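Side-chain contacts in RagB/SusD family nutrient uptake outer membrane protein (Bacteroides thetaiotaomicron, PDB 7KV2), which probably binds beta-glucan at the outer-membrane surface, as a SusD-family glycan-binding protein serving nutrient uptake in a gut bacterium: residues 109-114 with 159-164; 67-72 with 92-97; 336-341 with 430-435. All coordinates share one frame; numbering follows the deposited sequence.

Contact 1 (109-114 with 159-164); sequences YGLWKC and WKFWGN
Trp-112 drives the edge of its six-membered ring into the face of Trp-162, a T-shaped pair with the planes at 84° and the six-ring centroids 5.1 Å apart. The leading atom is Trp-112 CE3, which stands over the centre of the Trp-162 indole and comes 3.6 Å from Trp-162 CD2; CZ3 beside it follows toward CG. The Trp-112 indole swings out from helix 110-130 because its CG lies opposite the backbone N (chi1 176°), and it presents this benzo edge while its CB settles 3.9 Å from Trp-162 CH2. The other face of the Trp-162 indole is taken by CB of Phe-161, offset toward the rim, so the indole is held between Trp-112 of the partner helix and the CB of its own neighbour. Its pyrrole N-H is also engaged, bonded to the carbonyl of Pro-497.

Leu-111, one residue earlier on the same helix, works with a single methyl. CD2 sits over a face of the Phe-161 ring, 3.6 Å from both CD2 and CE2 of Phe-161, and the two side chains meet at about a right angle. That methyl also reaches the Trp-162 ring, more loosely, at CZ3. Every residue that touches here is buried. This is aromatic and leucine packing between the start of helix 110-130 and the end of helix 137-162, consecutive helices forming an antiparallel pair in the TPR-related helical scaffold of the SusD fold.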
loop_
_atom_site.group_PDB
_atom_site.type_symbol
_atom_site.label_atom_id
_atom_site.label_comp_id
_atom_site.label_asym_id
_atom_site.label_seq_id
_atom_site.Cartn_x
_atom_site.Cartn_y
_atom_site.Cartn_z
ATOM N N TYR A 109 11.478 -5.491 10.358
ATOM C CA TYR A 109 11.725 -6.927 10.057
ATOM C C TYR A 109 10.398 -7.671 9.809
ATOM O O TYR A 109 10.403 -8.673 9.075
ATOM C CB TYR A 109 12.569 -7.470 11.216
ATOM C CG TYR A 109 13.310 -8.765 10.982
ATOM C CD1 TYR A 109 13.347 -9.379 9.741
ATOM C CD2 TYR A 109 13.986 -9.363 12.034
ATOM C CE1 TYR A 109 14.016 -10.583 9.562
ATOM C CE2 TYR A 109 14.673 -10.555 11.860
ATOM C CZ TYR A 109 14.677 -11.167 10.625
ATOM O OH TYR A 109 15.361 -12.340 10.418
ATOM N N GLY A 110 9.278 -7.180 10.346
ATOM C CA GLY A 110 7.954 -7.825 10.168
ATOM C C GLY A 110 7.603 -7.996 8.698
ATOM O O GLY A 110 7.162 -9.092 8.272
ATOM N N LEU A 111 7.820 -6.961 7.905
ATOM C CA LEU A 111 7.362 -6.937 6.501
ATOM C C LEU A 111 8.163 -7.975 5.721
ATOM O O LEU A 111 7.624 -8.643 4.869
ATOM C CB LEU A 111 7.551 -5.521 5.929
ATOM C CG LEU A 111 7.236 -5.359 4.442
ATOM C CD1 LEU A 111 5.776 -5.668 4.164
ATOM C CD2 LEU A 111 7.561 -3.950 3.964
ATOM N N TRP A 112 9.460 -8.060 5.997
ATOM C CA TRP A 112 10.353 -9.077 5.391
ATOM C C TRP A 112 9.773 -10.479 5.664
ATOM O O TRP A 112 9.604 -11.238 4.735
ATOM C CB TRP A 112 11.747 -8.864 5.987
ATOM C CG TRP A 112 12.755 -9.883 5.543
ATOM C CD1 TRP A 112 12.819 -11.209 5.890
ATOM C CD2 TRP A 112 13.849 -9.638 4.655
ATOM N NE1 TRP A 112 13.881 -11.808 5.250
ATOM C CE2 TRP A 112 14.525 -10.876 4.483
ATOM C CE3 TRP A 112 14.324 -8.511 3.975
ATOM C CZ2 TRP A 112 15.662 -10.984 3.685
ATOM C CZ3 TRP A 112 15.434 -8.630 3.168
ATOM C CH2 TRP A 112 16.097 -9.856 3.038
ATOM N N LYS A 113 9.434 -10.772 6.905
ATOM C CA LYS A 113 8.946 -12.098 7.344
ATOM C C LYS A 113 7.578 -12.358 6.711
ATOM O O LYS A 113 7.348 -13.477 6.266
ATOM C CB LYS A 113 8.863 -12.186 8.862
ATOM C CG LYS A 113 10.215 -12.202 9.570
ATOM C CD LYS A 113 10.089 -12.124 11.073
ATOM C CE LYS A 113 11.426 -11.975 11.789
ATOM N NZ LYS A 113 11.248 -11.762 13.250
ATOM N N CYS A 114 6.729 -11.327 6.579
ATOM C CA CYS A 114 5.420 -11.490 5.899
ATOM C C CYS A 114 5.615 -11.799 4.422
ATOM O O CYS A 114 4.892 -12.682 3.894
ATOM C CB CYS A 114 4.531 -10.261 6.085
ATOM S SG CYS A 114 4.097 -9.914 7.792
ATOM N N TRP A 159 11.478 -6.458 -3.002
ATOM C CA TRP A 159 12.185 -5.841 -4.152
ATOM C C TRP A 159 12.245 -4.323 -3.948
ATOM O O TRP A 159 13.349 -3.699 -4.046
ATOM C CB TRP A 159 11.519 -6.233 -5.458
ATOM C CG TRP A 159 12.094 -5.633 -6.705
ATOM C CD1 TRP A 159 13.357 -5.824 -7.204
ATOM C CD2 TRP A 159 11.425 -4.761 -7.632
ATOM N NE1 TRP A 159 13.512 -5.136 -8.373
ATOM C CE2 TRP A 159 12.351 -4.447 -8.649
ATOM C CE3 TRP A 159 10.150 -4.182 -7.686
ATOM C CZ2 TRP A 159 12.022 -3.625 -9.717
ATOM C CZ3 TRP A 159 9.817 -3.367 -8.743
ATOM C CH2 TRP A 159 10.738 -3.109 -9.767
ATOM N N LYS A 160 11.092 -3.711 -3.659
ATOM C CA LYS A 160 11.041 -2.245 -3.500
ATOM C C LYS A 160 11.835 -1.823 -2.270
ATOM O O LYS A 160 12.580 -0.855 -2.402
ATOM C CB LYS A 160 9.588 -1.725 -3.461
ATOM C CG LYS A 160 8.998 -1.621 -4.852
ATOM C CD LYS A 160 7.785 -0.736 -4.914
ATOM C CE LYS A 160 7.512 -0.286 -6.321
ATOM N NZ LYS A 160 6.367 0.645 -6.336
ATOM N N PHE A 161 11.617 -2.417 -1.100
ATOM C CA PHE A 161 12.184 -1.883 0.157
ATOM C C PHE A 161 13.674 -2.262 0.250
ATOM O O PHE A 161 14.402 -1.436 0.767
ATOM C CB PHE A 161 11.436 -2.341 1.398
ATOM C CG PHE A 161 10.132 -1.582 1.618
ATOM C CD1 PHE A 161 10.113 -0.360 2.275
ATOM C CD2 PHE A 161 8.920 -2.119 1.191
ATOM C CE1 PHE A 161 8.922 0.342 2.462
ATOM C CE2 PHE A 161 7.716 -1.438 1.401
ATOM C CZ PHE A 161 7.720 -0.217 2.042
ATOM N N TRP A 162 14.068 -3.444 -0.210
ATOM C CA TRP A 162 15.467 -3.923 0.029
ATOM C C TRP A 162 16.238 -4.225 -1.272
ATOM O O TRP A 162 17.492 -4.184 -1.202
ATOM C CB TRP A 162 15.451 -5.133 0.946
ATOM C CG TRP A 162 15.159 -4.841 2.377
ATOM C CD1 TRP A 162 16.033 -4.370 3.306
ATOM C CD2 TRP A 162 13.903 -5.021 3.049
ATOM N NE1 TRP A 162 15.418 -4.265 4.515
ATOM C CE2 TRP A 162 14.107 -4.659 4.389
ATOM C CE3 TRP A 162 12.622 -5.426 2.634
ATOM C CZ2 TRP A 162 13.100 -4.749 5.348
ATOM C CZ3 TRP A 162 11.641 -5.550 3.589
ATOM C CH2 TRP A 162 11.855 -5.158 4.907
ATOM N N GLY A 163 15.561 -4.554 -2.375
ATOM C CA GLY A 163 16.131 -4.627 -3.736
ATOM C C GLY A 163 16.869 -5.947 -4.003
ATOM O O GLY A 163 16.373 -6.750 -4.819
ATOM N N ASN A 164 18.043 -6.122 -3.393
ATOM C CA ASN A 164 18.977 -7.267 -3.646
ATOM C C ASN A 164 18.742 -8.350 -2.594
ATOM O O ASN A 164 19.381 -8.276 -1.520
ATOM C CB ASN A 164 20.438 -6.785 -3.619
ATOM C CG ASN A 164 20.698 -5.580 -4.481
ATOM O OD1 ASN A 164 20.645 -5.628 -5.699
ATOM N ND2 ASN A 164 20.979 -4.462 -3.850
#

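Contact 2 (67-72 with 92-97); sequences YNPVNL and QPWHLM
The Trp-94 indole turns an edge, not a face, to residues 67-69: the carbonyl oxygen of Tyr-67 lies in the ring plane beside NE1 and CZ2, and the amide nitrogen of Asn-68 is farther out along the same edge. Pro-69 approaches obliquely, its CD 4.1 Å from Trp-94 CZ2, and Tyr-67 CB is equally far from that carbon, while outside the two segments the Phe-321 ring meets the indole. Trp-94 CG lies anti to the carbonyl carbon (chi1 -63°), which sends the ring from helix 92-98 across to residues 67-69.

Tyr-67 O is the polar centre. Trp-94 NE1 gives Tyr-67 O a weak, bent hydrogen bond (3.2 Å, 130°). Trp-94 CZ2 is as near to Tyr-67 O, at 3.1 Å. A straighter bond, 164°, comes from Asn-68 ND2 at 3.0 Å from Tyr-67 O; this donor stands above the carbonyl plane, though the oxygen lies close to the plane of the asparagine amide. Asn-68 OD1 meanwhile accepts from the backbone N of Leu-111, so this amide is pinned at both ends. Were Trp-94 cut back to an alanine, Tyr-67 O would probably lose its indole donor and a gap would open beside Tyr-67 CB and Pro-69 CD. The Tyr-67 ring heads away to stack on Trp-62 and meet Trp-319 edge-to-face, in an aromatic cluster beside a bound buffer molecule, consistent with a sugar-binding surface of the SusD type.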
loop_
_atom_site.group_PDB
_atom_site.type_symbol
_atom_site.label_atom_id
_atom_site.label_comp_id
_atom_site.label_asym_id
_atom_site.label_seq_id
_atom_site.Cartn_x
_atom_site.Cartn_y
_atom_site.Cartn_z
ATOM N N TYR A 67 4.653 -3.627 14.075
ATOM C CA TYR A 67 3.702 -2.846 13.227
ATOM C C TYR A 67 4.464 -2.321 12.025
ATOM O O TYR A 67 5.300 -1.397 12.188
ATOM C CB TYR A 67 3.109 -1.707 14.052
ATOM C CG TYR A 67 2.460 -2.158 15.323
ATOM C CD1 TYR A 67 1.155 -2.609 15.341
ATOM C CD2 TYR A 67 3.143 -2.129 16.530
ATOM C CE1 TYR A 67 0.552 -3.045 16.500
ATOM C CE2 TYR A 67 2.555 -2.573 17.700
ATOM C CZ TYR A 67 1.245 -3.005 17.693
ATOM O OH TYR A 67 0.602 -3.447 18.823
ATOM N N ASN A 68 4.307 -2.956 10.860
ATOM C CA ASN A 68 4.965 -2.546 9.594
ATOM C C ASN A 68 3.891 -2.369 8.497
ATOM O O ASN A 68 4.017 -2.917 7.406
ATOM C CB ASN A 68 6.000 -3.566 9.112
ATOM C CG ASN A 68 7.264 -3.783 9.941
ATOM O OD1 ASN A 68 8.047 -4.657 9.548
ATOM N ND2 ASN A 68 7.462 -3.072 11.046
ATOM N N PRO A 69 2.826 -1.556 8.713
ATOM C CA PRO A 69 1.806 -1.359 7.692
ATOM C C PRO A 69 2.467 -0.891 6.388
ATOM O O PRO A 69 3.215 0.120 6.360
ATOM C CB PRO A 69 0.852 -0.308 8.320
ATOM C CG PRO A 69 1.684 0.377 9.341
ATOM C CD PRO A 69 2.627 -0.680 9.874
ATOM N N VAL A 70 2.214 -1.619 5.305
ATOM C CA VAL A 70 3.082 -1.576 4.111
ATOM C C VAL A 70 2.999 -0.202 3.428
ATOM O O VAL A 70 3.977 0.276 2.933
ATOM C CB VAL A 70 2.805 -2.760 3.184
ATOM C CG1 VAL A 70 1.383 -2.769 2.613
ATOM C CG2 VAL A 70 3.824 -2.779 2.051
ATOM N N ASN A 71 1.827 0.420 3.391
ATOM C CA ASN A 71 1.678 1.781 2.857
ATOM C C ASN A 71 2.531 2.754 3.677
ATOM O O ASN A 71 3.172 3.579 3.054
ATOM C CB ASN A 71 0.192 2.209 2.800
ATOM C CG ASN A 71 -0.605 2.059 4.085
ATOM O OD1 ASN A 71 -0.415 1.110 4.844
ATOM N ND2 ASN A 71 -1.472 3.042 4.398
ATOM N N LEU A 72 2.415 2.772 4.996
ATOM C CA LEU A 72 3.067 3.815 5.811
ATOM C C LEU A 72 4.580 3.582 5.744
ATOM O O LEU A 72 5.320 4.592 5.866
ATOM C CB LEU A 72 2.643 3.781 7.283
ATOM C CG LEU A 72 1.168 4.009 7.621
ATOM C CD1 LEU A 72 0.980 4.131 9.133
ATOM C CD2 LEU A 72 0.669 5.217 6.926
ATOM N N GLN A 92 11.288 3.456 16.743
ATOM C CA GLN A 92 12.508 4.161 16.277
ATOM C C GLN A 92 12.867 3.764 14.862
ATOM O O GLN A 92 13.330 4.606 14.097
ATOM C CB GLN A 92 13.696 3.889 17.222
ATOM C CG GLN A 92 14.966 4.635 16.835
ATOM C CD GLN A 92 15.942 4.575 17.987
ATOM O OE1 GLN A 92 15.961 3.632 18.781
ATOM N NE2 GLN A 92 16.736 5.616 18.100
ATOM N N PRO A 93 12.726 2.479 14.442
ATOM C CA PRO A 93 13.070 2.101 13.081
ATOM C C PRO A 93 12.341 2.973 12.055
ATOM O O PRO A 93 12.949 3.275 11.003
ATOM C CB PRO A 93 12.692 0.612 12.985
ATOM C CG PRO A 93 12.743 0.131 14.396
ATOM C CD PRO A 93 12.293 1.310 15.232
ATOM N N TRP A 94 11.095 3.394 12.350
ATOM C CA TRP A 94 10.350 4.251 11.395
ATOM C C TRP A 94 11.024 5.620 11.299
ATOM O O TRP A 94 11.194 6.152 10.186
ATOM C CB TRP A 94 8.912 4.450 11.886
ATOM C CG TRP A 94 8.049 3.234 12.000
ATOM C CD1 TRP A 94 8.368 1.909 12.016
ATOM C CD2 TRP A 94 6.637 3.288 12.220
ATOM N NE1 TRP A 94 7.243 1.132 12.191
ATOM C CE2 TRP A 94 6.170 1.968 12.364
ATOM C CE3 TRP A 94 5.730 4.343 12.286
ATOM C CZ2 TRP A 94 4.814 1.686 12.483
ATOM C CZ3 TRP A 94 4.398 4.066 12.453
ATOM C CH2 TRP A 94 3.954 2.750 12.548
ATOM N N HIS A 95 11.384 6.174 12.453
ATOM C CA HIS A 95 12.054 7.502 12.518
ATOM C C HIS A 95 13.389 7.432 11.763
ATOM O O HIS A 95 13.699 8.346 10.928
ATOM C CB HIS A 95 12.203 7.920 13.975
ATOM C CG HIS A 95 10.930 8.263 14.620
ATOM N ND1 HIS A 95 10.312 9.482 14.375
ATOM C CD2 HIS A 95 10.159 7.587 15.505
ATOM C CE1 HIS A 95 9.208 9.531 15.104
ATOM N NE2 HIS A 95 9.088 8.406 15.825
ATOM N N LEU A 96 14.129 6.347 11.944
ATOM C CA LEU A 96 15.414 6.209 11.224
ATOM C C LEU A 96 15.191 6.121 9.714
ATOM O O LEU A 96 15.873 6.850 8.957
ATOM C CB LEU A 96 16.175 5.001 11.767
ATOM C CG LEU A 96 16.540 5.035 13.245
ATOM C CD1 LEU A 96 17.323 3.760 13.573
ATOM C CD2 LEU A 96 17.365 6.245 13.605
ATOM N N MET A 97 14.256 5.292 9.237
ATOM C CA MET A 97 13.984 5.185 7.794
ATOM C C MET A 97 13.602 6.562 7.226
ATOM O O MET A 97 13.980 6.886 6.089
ATOM C CB MET A 97 12.807 4.241 7.557
ATOM C CG MET A 97 13.127 2.806 7.845
ATOM S SD MET A 97 11.597 1.805 8.039
ATOM C CE MET A 97 10.894 1.979 6.403
#

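Contact 3 (336-341 with 430-435); sequences DTRRNA and NLVHKR
Arg-338 and Val-432 bring together two helices of the SusD-family region, the short helix 337-342 and the C-terminal end of helix 425-435, the first of them opened by an aspartate N-cap. The direct van der Waals contact is slight: Val-432 CG1 approaches the guanidinium obliquely, 4.0 Å from Arg-338 NH1, and the two side chains cross at about a right angle.

Charge does more, though not by a direct bond across. Within 336-341, a side-on, two-pronged salt bridge positions the guanidinium, NE of Arg-338 reaching Asp-336 OD1 at 2.9 Å and NH2 of Arg-338 reaching Asp-336 OD2, also at 2.9 Å. Both oxygens are met on their syn side. The arginine can fold back onto its own helix start because its chain bends at chi3 (-72°). The link across runs through helix 446-456: Arg-338 NH1 carries salt bridges to Glu-452 and Glu-456, while Glu-456 also takes NH2 of Arg-435 and Glu-452 accepts from ND1 of His-433. Arg-435 NH1 makes a further salt bridge to Glu-272. These acids probably offset the closeness of the two arginines.

Capping uses the same aspartate carboxylate. Asp-336 OD1 accepts from the backbone N of Arg-338 on its anti side, at 3.0 Å, while NE holds the syn side; two donors therefore grip one oxygen. The last interaction is through solvent: one water donates to Arg-435 O and is also hydrogen-bonded to Thr-337 OG1, each at 2.8 Å.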
loop_
_atom_site.group_PDB
_atom_site.type_symbol
_atom_site.label_atom_id
_atom_site.label_comp_id
_atom_site.label_asym_id
_atom_site.label_seq_id
_atom_site.Cartn_x
_atom_site.Cartn_y
_atom_site.Cartn_z
ATOM N N ASP A 336 -10.534 21.491 -3.921
ATOM C CA ASP A 336 -10.065 20.102 -4.114
ATOM C C ASP A 336 -10.698 19.263 -2.990
ATOM O O ASP A 336 -10.296 19.446 -1.768
ATOM C CB ASP A 336 -8.543 20.031 -4.157
ATOM C CG ASP A 336 -8.000 18.730 -4.704
ATOM O OD1 ASP A 336 -8.640 17.647 -4.417
ATOM O OD2 ASP A 336 -6.962 18.782 -5.424
ATOM N N THR A 337 -11.628 18.376 -3.339
ATOM C CA THR A 337 -12.342 17.524 -2.341
ATOM C C THR A 337 -11.331 16.599 -1.625
ATOM O O THR A 337 -11.665 16.055 -0.541
ATOM C CB THR A 337 -13.472 16.705 -2.975
ATOM O OG1 THR A 337 -12.892 15.841 -3.971
ATOM C CG2 THR A 337 -14.558 17.606 -3.536
ATOM N N ARG A 338 -10.194 16.338 -2.262
ATOM C CA ARG A 338 -9.152 15.447 -1.678
ATOM C C ARG A 338 -8.543 16.076 -0.423
ATOM O O ARG A 338 -7.967 15.329 0.389
ATOM C CB ARG A 338 -8.083 15.102 -2.696
ATOM C CG ARG A 338 -8.660 14.389 -3.902
ATOM C CD ARG A 338 -7.609 14.140 -4.935
ATOM N NE ARG A 338 -7.225 15.399 -5.605
ATOM C CZ ARG A 338 -6.632 15.478 -6.794
ATOM N NH1 ARG A 338 -6.314 14.384 -7.480
ATOM N NH2 ARG A 338 -6.383 16.685 -7.305
ATOM N N ARG A 339 -8.593 17.394 -0.273
ATOM C CA ARG A 339 -7.906 18.048 0.851
ATOM C C ARG A 339 -8.555 17.524 2.136
ATOM O O ARG A 339 -7.827 17.018 3.002
ATOM C CB ARG A 339 -8.019 19.570 0.817
ATOM C CG ARG A 339 -7.238 20.232 1.935
ATOM C CD ARG A 339 -7.295 21.746 1.840
ATOM N NE ARG A 339 -8.617 22.177 2.298
ATOM C CZ ARG A 339 -9.007 23.436 2.338
ATOM N NH1 ARG A 339 -8.169 24.380 1.963
ATOM N NH2 ARG A 339 -10.216 23.755 2.780
ATOM N N ASN A 340 -9.870 17.669 2.293
ATOM C CA ASN A 340 -10.520 17.225 3.552
ATOM C C ASN A 340 -10.642 15.701 3.621
ATOM O O ASN A 340 -10.633 15.171 4.773
ATOM C CB ASN A 340 -11.825 17.978 3.814
ATOM C CG ASN A 340 -11.581 19.463 3.964
ATOM O OD1 ASN A 340 -10.443 19.935 3.918
ATOM N ND2 ASN A 340 -12.661 20.216 4.058
ATOM N N ALA A 341 -10.631 14.996 2.482
ATOM C CA ALA A 341 -10.725 13.528 2.485
ATOM C C ALA A 341 -9.372 12.936 2.906
ATOM O O ALA A 341 -9.330 11.743 3.255
ATOM C CB ALA A 341 -11.096 13.002 1.139
ATOM N N ASN A 430 -7.226 14.677 -16.715
ATOM C CA ASN A 430 -8.250 15.633 -16.265
ATOM C C ASN A 430 -9.461 14.882 -15.741
ATOM O O ASN A 430 -10.195 15.500 -14.973
ATOM C CB ASN A 430 -8.515 16.712 -17.316
ATOM C CG ASN A 430 -7.354 17.683 -17.331
ATOM O OD1 ASN A 430 -7.224 18.521 -16.430
ATOM N ND2 ASN A 430 -6.473 17.520 -18.294
ATOM N N LEU A 431 -9.659 13.599 -16.070
ATOM C CA LEU A 431 -10.793 12.840 -15.449
ATOM C C LEU A 431 -10.544 12.775 -13.932
ATOM O O LEU A 431 -11.466 13.059 -13.139
ATOM C CB LEU A 431 -10.887 11.447 -16.055
ATOM C CG LEU A 431 -11.584 11.351 -17.416
ATOM C CD1 LEU A 431 -11.485 9.936 -17.935
ATOM C CD2 LEU A 431 -13.029 11.782 -17.311
ATOM N N VAL A 432 -9.304 12.528 -13.569
ATOM C CA VAL A 432 -8.849 12.500 -12.155
ATOM C C VAL A 432 -8.882 13.908 -11.537
ATOM O O VAL A 432 -9.431 14.079 -10.397
ATOM C CB VAL A 432 -7.459 11.849 -12.015
ATOM C CG1 VAL A 432 -6.978 11.928 -10.579
ATOM C CG2 VAL A 432 -7.485 10.411 -12.496
ATOM N N HIS A 433 -8.280 14.905 -12.197
ATOM C CA HIS A 433 -8.203 16.306 -11.713
ATOM C C HIS A 433 -9.615 16.835 -11.451
ATOM O O HIS A 433 -9.886 17.446 -10.371
ATOM C CB HIS A 433 -7.408 17.113 -12.776
ATOM C CG HIS A 433 -6.931 18.452 -12.343
ATOM N ND1 HIS A 433 -5.767 18.612 -11.623
ATOM C CD2 HIS A 433 -7.423 19.696 -12.587
ATOM C CE1 HIS A 433 -5.556 19.901 -11.419
ATOM N NE2 HIS A 433 -6.575 20.602 -11.984
ATOM N N LYS A 434 -10.517 16.588 -12.395
ATOM C CA LYS A 434 -11.884 17.169 -12.329
ATOM C C LYS A 434 -12.760 16.359 -11.381
ATOM O O LYS A 434 -13.645 16.957 -10.795
ATOM C CB LYS A 434 -12.491 17.325 -13.724
ATOM C CG LYS A 434 -11.818 18.435 -14.518
ATOM C CD LYS A 434 -12.708 19.034 -15.578
ATOM C CE LYS A 434 -13.144 17.982 -16.566
ATOM N NZ LYS A 434 -13.517 18.591 -17.865
ATOM N N ARG A 435 -12.479 15.072 -11.171
ATOM C CA ARG A 435 -13.266 14.281 -10.199
ATOM C C ARG A 435 -13.092 14.936 -8.822
ATOM O O ARG A 435 -14.067 14.986 -8.094
ATOM C CB ARG A 435 -12.853 12.809 -10.183
ATOM C CG ARG A 435 -13.695 11.961 -9.239
ATOM C CD ARG A 435 -13.063 11.897 -7.849
ATOM N NE ARG A 435 -11.838 11.099 -7.820
ATOM C CZ ARG A 435 -11.737 9.765 -7.757
ATOM N NH1 ARG A 435 -12.805 8.997 -7.778
ATOM N NH2 ARG A 435 -10.540 9.190 -7.729
HETATM O O HOH W 1 -14.893 14.549 -5.450
#

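How the contacts relate
Along the chain the order is contact 2, then contact 1, then contact 3, each closing before the next opens. Contacts 2 and 1 are neighbours, with centres 12 Å apart and all four segments in the N-terminal starch-binding-associated family region. They meet directly through Asn-68 and where Phe-161 CZ of contact 1 packs 3.9 Å from Val-70 O of contact 2; helix 92-98 is followed in the chain by helix 110-130. Contact 3 belongs to the SusD family region, its centre about 28 Å from that of contact 2 and 33 Å from that of contact 1, across the middle of the chain from the latter. The aromatic packing and the charged, water-bridged contact thus serve separate regions of one protein whose regular structure is mainly helical.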